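Local coordinates for protein serine racemase (Enterococcus faecalis, PDB 4ECL) that belongs to the alanine racemase family and forms a cytoplasmic two-domain module, with a TIM-barrel N-terminal domain, that assembles as a dimer, at residues E138-I143 / Y183-W188; T103-R108 / H131-S136. All coordinates share one frame; numbering follows the deposited sequence.

Contact 1: E138-I143 / Y183-W188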
ATOM      1  N   GLU A 138      23.691  -4.572  28.626  1.00 45.38           N
ATOM      2  CA  GLU A 138      23.915  -4.704  30.063  1.00 49.08           C
ATOM      3  C   GLU A 138      23.751  -6.158  30.444  1.00 45.73           C
ATOM      4  O   GLU A 138      24.650  -6.766  31.014  1.00 46.77           O
ATOM      5  CB  GLU A 138      22.897  -3.888  30.859  1.00 55.75           C
ATOM      6  CG  GLU A 138      22.329  -2.688  30.137  1.00 64.85           C
ATOM      7  CD  GLU A 138      23.143  -1.435  30.364  1.00 74.69           C
ATOM      8  OE1 GLU A 138      24.389  -1.535  30.377  1.00 79.14           O
ATOM      9  OE2 GLU A 138      22.535  -0.353  30.541  1.00 75.95           O
ATOM     10  N   ASP A 139      22.601  -6.715  30.084  1.00 44.64           N
ATOM     11  CA  ASP A 139      22.165  -8.017  30.573  1.00 51.40           C
ATOM     12  C   ASP A 139      22.970  -9.175  29.993  1.00 46.67           C
ATOM     13  O   ASP A 139      22.406 -10.095  29.395  1.00 37.05           O
ATOM     14  CB  ASP A 139      20.666  -8.211  30.297  1.00 60.67           C
ATOM     15  CG  ASP A 139      19.825  -7.004  30.721  1.00 65.73           C
ATOM     16  OD1 ASP A 139      20.284  -6.226  31.584  1.00 67.48           O
ATOM     17  OD2 ASP A 139      18.704  -6.832  30.187  1.00 65.63           O
ATOM     18  N   LYS A 140      24.287  -9.125  30.198  1.00 49.74           N
ATOM     19  CA  LYS A 140      25.224 -10.104  29.651  1.00 48.65           C
ATOM     20  C   LYS A 140      24.825 -11.525  30.009  1.00 41.70           C
ATOM     21  O   LYS A 140      24.999 -12.454  29.215  1.00 39.67           O
ATOM     22  CB  LYS A 140      26.635  -9.847  30.187  1.00 52.85           C
ATOM     23  CG  LYS A 140      27.175  -8.467  29.893  1.00 53.08           C
ATOM     24  CD  LYS A 140      28.200  -8.491  28.780  1.00 51.18           C
ATOM     25  CE  LYS A 140      28.500  -7.080  28.304  1.00 54.19           C
ATOM     26  NZ  LYS A 140      28.407  -6.107  29.434  1.00 57.33           N
ATOM     27  N   ASP A 141      24.293 -11.702  31.211  1.00 34.11           N
ATOM     28  CA  ASP A 141      24.013 -13.050  31.673  1.00 36.21           C
ATOM     29  C   ASP A 141      22.806 -13.648  30.950  1.00 34.80           C
ATOM     30  O   ASP A 141      22.795 -14.838  30.619  1.00 33.25           O
ATOM     31  CB  ASP A 141      23.868 -13.089  33.197  1.00 42.89           C
ATOM     32  CG  ASP A 141      25.229 -13.022  33.912  1.00 52.65           C
ATOM     33  OD1 ASP A 141      26.022 -13.988  33.797  1.00 50.77           O
ATOM     34  OD2 ASP A 141      25.508 -12.000  34.580  1.00 52.02           O
ATOM     35  N   LYS A 142      21.799 -12.822  30.687  1.00 33.57           N
ATOM     36  CA  LYS A 142      20.636 -13.292  29.942  1.00 37.23           C
ATOM     37  C   LYS A 142      21.028 -13.763  28.536  1.00 35.09           C
ATOM     38  O   LYS A 142      20.526 -14.775  28.045  1.00 39.81           O
ATOM     39  CB  LYS A 142      19.558 -12.211  29.895  1.00 39.54           C
ATOM     40  CG  LYS A 142      19.107 -11.768  31.288  1.00 35.36           C
ATOM     41  CD  LYS A 142      18.038 -10.684  31.218  1.00 36.85           C
ATOM     42  CE  LYS A 142      17.642 -10.182  32.611  1.00 36.99           C
ATOM     43  NZ  LYS A 142      16.681  -9.044  32.512  1.00 35.20           N
ATOM     44  N   ILE A 143      21.953 -13.046  27.907  1.00 30.63           N
ATOM     45  CA  ILE A 143      22.449 -13.426  26.585  1.00 31.74           C
ATOM     46  C   ILE A 143      23.120 -14.800  26.621  1.00 38.45           C
ATOM     47  O   ILE A 143      22.824 -15.679  25.803  1.00 38.54           O
ATOM     48  CB  ILE A 143      23.436 -12.375  26.033  1.00 32.32           C
ATOM     49  CG1 ILE A 143      22.706 -11.048  25.792  1.00 33.86           C
ATOM     50  CG2 ILE A 143      24.082 -12.868  24.724  1.00 31.16           C
ATOM     51  CD1 ILE A 143      23.631  -9.849  25.647  1.00 32.85           C
ATOM     52  N   TYR A 183      30.947  -5.801  20.014  1.00 31.75           N
ATOM     53  CA  TYR A 183      32.092  -6.691  20.177  1.00 33.57           C
ATOM     54  C   TYR A 183      32.488  -6.845  21.641  1.00 32.76           C
ATOM     55  O   TYR A 183      33.059  -7.867  22.035  1.00 29.11           O
ATOM     56  CB  TYR A 183      33.266  -6.244  19.304  1.00 33.60           C
ATOM     57  CG  TYR A 183      33.021  -6.543  17.838  1.00 36.75           C
ATOM     58  CD1 TYR A 183      33.036  -7.851  17.369  1.00 37.51           C
ATOM     59  CD2 TYR A 183      32.748  -5.527  16.932  1.00 34.76           C
ATOM     60  CE1 TYR A 183      32.799  -8.137  16.040  1.00 35.09           C
ATOM     61  CE2 TYR A 183      32.512  -5.805  15.595  1.00 32.34           C
ATOM     62  CZ  TYR A 183      32.541  -7.114  15.154  1.00 35.13           C
ATOM     63  OH  TYR A 183      32.312  -7.413  13.823  1.00 32.47           O
ATOM     64  N   LYS A 184      32.170  -5.838  22.446  1.00 32.95           N
ATOM     65  CA  LYS A 184      32.327  -5.976  23.890  1.00 35.76           C
ATOM     66  C   LYS A 184      31.507  -7.172  24.373  1.00 32.02           C
ATOM     67  O   LYS A 184      32.008  -8.004  25.141  1.00 31.25           O
ATOM     68  CB  LYS A 184      31.925  -4.697  24.618  1.00 39.17           C
ATOM     69  CG  LYS A 184      32.976  -3.601  24.566  1.00 45.15           C
ATOM     70  CD  LYS A 184      32.560  -2.382  25.389  1.00 55.61           C
ATOM     71  CE  LYS A 184      33.705  -1.378  25.543  1.00 62.15           C
ATOM     72  NZ  LYS A 184      34.296  -0.959  24.232  1.00 66.21           N
ATOM     73  N   VAL A 185      30.264  -7.270  23.902  1.00 33.05           N
ATOM     74  CA  VAL A 185      29.421  -8.426  24.211  1.00 32.70           C
ATOM     75  C   VAL A 185      30.084  -9.726  23.771  1.00 32.96           C
ATOM     76  O   VAL A 185      30.156 -10.689  24.541  1.00 32.23           O
ATOM     77  CB  VAL A 185      28.056  -8.363  23.523  1.00 30.09           C
ATOM     78  CG1 VAL A 185      27.342  -9.709  23.666  1.00 26.44           C
ATOM     79  CG2 VAL A 185      27.200  -7.226  24.090  1.00 28.59           C
ATOM     80  N   LEU A 186      30.558  -9.750  22.529  1.00 27.08           N
ATOM     81  CA  LEU A 186      31.233 -10.926  21.986  1.00 31.97           C
ATOM     82  C   LEU A 186      32.462 -11.334  22.817  1.00 35.71           C
ATOM     83  O   LEU A 186      32.666 -12.519  23.096  1.00 35.12           O
ATOM     84  CB  LEU A 186      31.645 -10.693  20.534  1.00 29.30           C
ATOM     85  CG  LEU A 186      30.532 -10.401  19.528  1.00 28.25           C
ATOM     86  CD1 LEU A 186      31.015 -10.706  18.119  1.00 27.45           C
ATOM     87  CD2 LEU A 186      29.291 -11.201  19.846  1.00 27.80           C
ATOM     88  N   ASP A 187      33.276 -10.353  23.200  1.00 33.32           N
ATOM     89  CA  ASP A 187      34.465 -10.625  23.999  1.00 34.54           C
ATOM     90  C   ASP A 187      34.044 -11.236  25.327  1.00 39.59           C
ATOM     91  O   ASP A 187      34.606 -12.236  25.774  1.00 40.94           O
ATOM     92  CB  ASP A 187      35.241  -9.340  24.269  1.00 47.18           C
ATOM     93  CG  ASP A 187      35.881  -8.770  23.030  1.00 58.76           C
ATOM     94  OD1 ASP A 187      36.105  -9.536  22.065  1.00 65.46           O
ATOM     95  OD2 ASP A 187      36.165  -7.554  23.023  1.00 62.36           O
ATOM     96  N   TRP A 188      33.046 -10.620  25.950  1.00 37.54           N
ATOM     97  CA  TRP A 188      32.538 -11.098  27.226  1.00 34.81           C
ATOM     98  C   TRP A 188      32.009 -12.526  27.093  1.00 32.27           C
ATOM     99  O   TRP A 188      32.298 -13.373  27.925  1.00 38.59           O
ATOM    100  CB  TRP A 188      31.446 -10.165  27.750  1.00 42.67           C
ATOM    101  CG  TRP A 188      30.992 -10.499  29.152  1.00 42.05           C
ATOM    102  CD1 TRP A 188      31.456  -9.957  30.311  1.00 47.39           C
ATOM    103  CD2 TRP A 188      29.994 -11.453  29.525  1.00 38.75           C
ATOM    104  NE1 TRP A 188      30.813 -10.518  31.386  1.00 51.59           N
ATOM    105  CE2 TRP A 188      29.904 -11.438  30.926  1.00 48.11           C
ATOM    106  CE3 TRP A 188      29.161 -12.317  28.805  1.00 41.43           C
ATOM    107  CZ2 TRP A 188      29.019 -12.252  31.629  1.00 51.91           C
ATOM    108  CZ3 TRP A 188      28.287 -13.124  29.495  1.00 48.31           C
ATOM    109  CH2 TRP A 188      28.220 -13.088  30.896  1.00 52.58           C
TER

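Contact 2: T103-R108 / H131-S136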
ATOM      1  N   THR A 103      14.528 -14.991  15.002  1.00 19.64           N
ATOM      2  CA  THR A 103      15.261 -13.997  15.789  1.00 22.87           C
ATOM      3  C   THR A 103      14.820 -14.023  17.258  1.00 29.22           C
ATOM      4  O   THR A 103      13.628 -13.940  17.557  1.00 26.37           O
ATOM      5  CB  THR A 103      15.039 -12.575  15.265  1.00 24.62           C
ATOM      6  OG1 THR A 103      15.670 -12.424  13.987  1.00 25.90           O
ATOM      7  CG2 THR A 103      15.605 -11.544  16.239  1.00 16.43           C
ATOM      8  N   LEU A 104      15.786 -14.142  18.171  1.00 30.49           N
ATOM      9  CA  LEU A 104      15.511 -14.023  19.603  1.00 26.67           C
ATOM     10  C   LEU A 104      15.461 -12.547  19.987  1.00 20.55           C
ATOM     11  O   LEU A 104      16.492 -11.888  20.118  1.00 20.37           O
ATOM     12  CB  LEU A 104      16.579 -14.761  20.419  1.00 22.84           C
ATOM     13  CG  LEU A 104      16.650 -16.253  20.106  1.00 24.76           C
ATOM     14  CD1 LEU A 104      17.678 -16.948  20.983  1.00 30.56           C
ATOM     15  CD2 LEU A 104      15.267 -16.884  20.282  1.00 27.64           C
ATOM     16  N   ILE A 105      14.258 -12.030  20.175  1.00 16.93           N
ATOM     17  CA  ILE A 105      14.092 -10.597  20.333  1.00 23.35           C
ATOM     18  C   ILE A 105      14.372 -10.098  21.741  1.00 23.42           C
ATOM     19  O   ILE A 105      14.688  -8.919  21.914  1.00 22.45           O
ATOM     20  CB  ILE A 105      12.695 -10.143  19.909  1.00 25.05           C
ATOM     21  CG1 ILE A 105      11.632 -10.796  20.802  1.00 28.65           C
ATOM     22  CG2 ILE A 105      12.479 -10.442  18.427  1.00 17.57           C
ATOM     23  CD1 ILE A 105      10.263 -10.145  20.695  1.00 34.27           C
ATOM     24  N   ASP A 106      14.230 -10.993  22.728  1.00 26.17           N
ATOM     25  CA  ASP A 106      14.687 -10.764  24.107  1.00 28.30           C
ATOM     26  C   ASP A 106      14.672 -12.044  24.974  1.00 27.71           C
ATOM     27  O   ASP A 106      14.240 -13.108  24.529  1.00 27.09           O
ATOM     28  CB  ASP A 106      13.951  -9.588  24.776  1.00 32.37           C
ATOM     29  CG  ASP A 106      12.555  -9.947  25.266  1.00 33.76           C
ATOM     30  OD1 ASP A 106      12.080 -11.075  25.034  1.00 36.96           O
ATOM     31  OD2 ASP A 106      11.920  -9.071  25.892  1.00 32.68           O
ATOM     32  N   TYR A 107      15.150 -11.938  26.207  1.00 31.05           N
ATOM     33  CA  TYR A 107      15.275 -13.115  27.068  1.00 37.93           C
ATOM     34  C   TYR A 107      13.941 -13.838  27.351  1.00 36.45           C
ATOM     35  O   TYR A 107      13.793 -15.029  27.054  1.00 35.56           O
ATOM     36  CB  TYR A 107      15.998 -12.762  28.373  1.00 44.48           C
ATOM     37  CG  TYR A 107      16.342 -13.975  29.203  1.00 51.11           C
ATOM     38  CD1 TYR A 107      17.186 -14.961  28.703  1.00 51.41           C
ATOM     39  CD2 TYR A 107      15.822 -14.141  30.476  1.00 50.35           C
ATOM     40  CE1 TYR A 107      17.494 -16.077  29.444  1.00 52.24           C
ATOM     41  CE2 TYR A 107      16.125 -15.253  31.225  1.00 55.46           C
ATOM     42  CZ  TYR A 107      16.960 -16.219  30.706  1.00 59.46           C
ATOM     43  OH  TYR A 107      17.270 -17.331  31.459  1.00 67.41           O
ATOM     44  N   ARG A 108      12.980 -13.116  27.923  1.00 29.48           N
ATOM     45  CA  ARG A 108      11.633 -13.641  28.155  1.00 37.44           C
ATOM     46  C   ARG A 108      11.055 -14.361  26.925  1.00 36.16           C
ATOM     47  O   ARG A 108      10.453 -15.440  27.035  1.00 29.05           O
ATOM     48  CB  ARG A 108      10.708 -12.496  28.578  1.00 46.84           C
ATOM     49  CG  ARG A 108       9.225 -12.838  28.649  1.00 57.34           C
ATOM     50  CD  ARG A 108       8.436 -11.656  29.215  1.00 60.69           C
ATOM     51  NE  ARG A 108       9.023 -11.212  30.477  1.00 62.94           N
ATOM     52  CZ  ARG A 108       8.649 -11.664  31.672  1.00 63.57           C
ATOM     53  NH1 ARG A 108       7.674 -12.558  31.770  1.00 60.61           N
ATOM     54  NH2 ARG A 108       9.246 -11.214  32.768  1.00 66.18           N
ATOM     55  N   HIS A 131      17.297   0.439  20.396  1.00 24.89           N
ATOM     56  CA  HIS A 131      16.288   0.395  21.449  1.00 18.53           C
ATOM     57  C   HIS A 131      14.905  -0.025  20.948  1.00 19.75           C
ATOM     58  O   HIS A 131      13.879   0.459  21.427  1.00 24.01           O
ATOM     59  CB  HIS A 131      16.213   1.743  22.156  1.00 19.51           C
ATOM     60  CG  HIS A 131      17.481   2.121  22.852  1.00 34.22           C
ATOM     61  ND1 HIS A 131      17.834   3.429  23.107  1.00 35.98           N
ATOM     62  CD2 HIS A 131      18.490   1.357  23.333  1.00 29.62           C
ATOM     63  CE1 HIS A 131      19.003   3.454  23.722  1.00 38.46           C
ATOM     64  NE2 HIS A 131      19.419   2.209  23.877  1.00 34.33           N
ATOM     65  N   ARG A 132      14.882  -0.944  19.998  1.00 18.86           N
ATOM     66  CA  ARG A 132      13.644  -1.587  19.607  1.00 22.63           C
ATOM     67  C   ARG A 132      13.712  -3.044  20.052  1.00 22.41           C
ATOM     68  O   ARG A 132      13.462  -3.342  21.217  1.00 25.00           O
ATOM     69  CB  ARG A 132      13.384  -1.441  18.098  1.00 20.59           C
ATOM     70  CG  ARG A 132      13.213   0.022  17.652  1.00 22.76           C
ATOM     71  CD  ARG A 132      12.946   0.179  16.124  1.00 28.55           C
ATOM     72  NE  ARG A 132      13.070   1.583  15.721  1.00 23.88           N
ATOM     73  CZ  ARG A 132      12.078   2.475  15.769  1.00 25.60           C
ATOM     74  NH1 ARG A 132      10.862   2.108  16.162  1.00 20.87           N
ATOM     75  NH2 ARG A 132      12.292   3.736  15.406  1.00 24.70           N
ATOM     76  N   LEU A 133      14.049  -3.950  19.142  1.00 19.85           N
ATOM     77  CA  LEU A 133      14.176  -5.350  19.517  1.00 22.86           C
ATOM     78  C   LEU A 133      15.608  -5.657  19.945  1.00 25.53           C
ATOM     79  O   LEU A 133      16.540  -4.931  19.576  1.00 20.40           O
ATOM     80  CB  LEU A 133      13.791  -6.268  18.364  1.00 17.68           C
ATOM     81  CG  LEU A 133      12.464  -6.023  17.639  1.00 22.10           C
ATOM     82  CD1 LEU A 133      12.489  -6.771  16.279  1.00 24.00           C
ATOM     83  CD2 LEU A 133      11.300  -6.461  18.454  1.00 18.06           C
ATOM     84  N   GLY A 134      15.770  -6.730  20.724  1.00 24.12           N
ATOM     85  CA  GLY A 134      17.090  -7.227  21.069  1.00 22.02           C
ATOM     86  C   GLY A 134      17.375  -7.240  22.558  1.00 27.11           C
ATOM     87  O   GLY A 134      16.789  -6.467  23.326  1.00 18.36           O
ATOM     88  N   PHE A 135      18.278  -8.141  22.953  1.00 29.24           N
ATOM     89  CA  PHE A 135      18.811  -8.215  24.313  1.00 29.42           C
ATOM     90  C   PHE A 135      19.650  -6.969  24.581  1.00 27.28           C
ATOM     91  O   PHE A 135      20.398  -6.541  23.714  1.00 23.92           O
ATOM     92  CB  PHE A 135      19.742  -9.420  24.436  1.00 28.89           C
ATOM     93  CG  PHE A 135      19.045 -10.755  24.479  1.00 26.19           C
ATOM     94  CD1 PHE A 135      18.259 -11.187  23.427  1.00 19.63           C
ATOM     95  CD2 PHE A 135      19.225 -11.605  25.571  1.00 30.46           C
ATOM     96  CE1 PHE A 135      17.641 -12.428  23.461  1.00 24.06           C
ATOM     97  CE2 PHE A 135      18.611 -12.853  25.615  1.00 29.71           C
ATOM     98  CZ  PHE A 135      17.818 -13.267  24.557  1.00 26.32           C
ATOM     99  N   SER A 136      19.565  -6.408  25.783  1.00 32.12           N
ATOM    100  CA  SER A 136      20.368  -5.235  26.127  1.00 37.50           C
ATOM    101  C   SER A 136      21.825  -5.622  26.337  1.00 36.43           C
ATOM    102  O   SER A 136      22.121  -6.760  26.677  1.00 35.94           O
ATOM    103  CB  SER A 136      19.817  -4.547  27.375  1.00 45.26           C
ATOM    104  OG  SER A 136      18.528  -4.013  27.110  1.00 52.02           O
TER

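Contact 1: E138-I143 / Y183-W188
Lys140 lies across one face of the Trp188 indole, and this is the tight part of the contact. Lys140 CB sits 3.5 Å from the centroid of the Trp188 six-membered ring, only 3° off the ring normal, in a CH-pi contact. The chain then bends at chi2 (-104°) and runs back over the five-membered ring, where Lys140 CD is 3.5 Å from Trp188 CG. The Trp188 CG stands anti to its backbone N (chi1 -173°), which carries the indole across to the other helix. The backbone O of Lys140 also packs against Trp188 CZ3, at 3.4 Å. On the buried side, Ile143 CD1 meets Val185 CG1 at 4.2 Å, and Ile143 continues inward onto Ile124 and Ile126 of strand 120-127.

The outer side is looser. Asp141 OD1 comes to the indole edge, 3.7 Å from Trp188 CH2, with its carboxylate nearly perpendicular to the ring. Lys140 NZ is 5.2 Å from the centroid of the Trp188 five-membered ring, at most a weak cation-pi attraction. It also makes a weak hydrogen bond to Thr137 O. The contact joins the first turn of helix 140-146 to helix 169-191, two neighbouring helices outside the TIM barrel.

Contact 2: T103-R108 / H131-S136
Ile105 and Gly134 join two loops at the C-terminal ends of parallel strands in the TIM barrel. One follows strand 101-104, and the other leads from strand 120-127 into the short, weakly bonded strand at about 135-136.

The polar link is one backbone hydrogen bond. Gly134 N donates to Ile105 O over 2.7 Å, in the plane of the Ile105 carbonyl and on a lone pair of its O, but bent to 133° at the hydrogen. Gly134 O is held by Arg255 of the second subunit, so this short chain segment also faces the dimer interface.

Apolar packing flanks the bond. Ile105 CG2 touches Leu133 CD2 at 4.2 Å, and Ile105 packs on Val252 of the second subunit. Leu104 CB approaches Phe135 CE1 at 4.0 Å.

The Phe135 ring makes the aromatic contacts. Its CG is anti to the carbonyl carbon (chi1 -74°), which sets the ring against the backbone where helix 107-114 begins. Asp106 is the N-cap there, and its OD1 accepts from Tyr109 N. Phe135 CE2 lies at the edge of the Tyr107 ring, near its plane, and is 3.8 Å from Tyr107 CB. Leu104 O lies in the plane of the Phe135 ring, at its edge, whereas Tyr107 N sits over one face, 3.4 Å from Phe135 CZ.

How the contacts relate
Contact 2 is buried, while contact 1 is partly buried and lies farther out, its centre about 31 Å from the centre of the chain, against about 23 Å for the centre of contact 2. Their centres are about 13 Å apart. Helix 140-146 follows strand 135-136 after a short turn and touches both contacts. Ile143 of contact 1 packs its CG1 on Phe135 CD2 of contact 2 at 3.5 Å, and Lys142 O lies against Tyr107 CD1. The chemistry follows the place in the fold. Contact 1 joins two outer helices through side chains, mainly a lysine on an indole. Contact 2 joins loops at strand ends through a backbone bond and a phenyl ring laid on main chain, beside the second subunit.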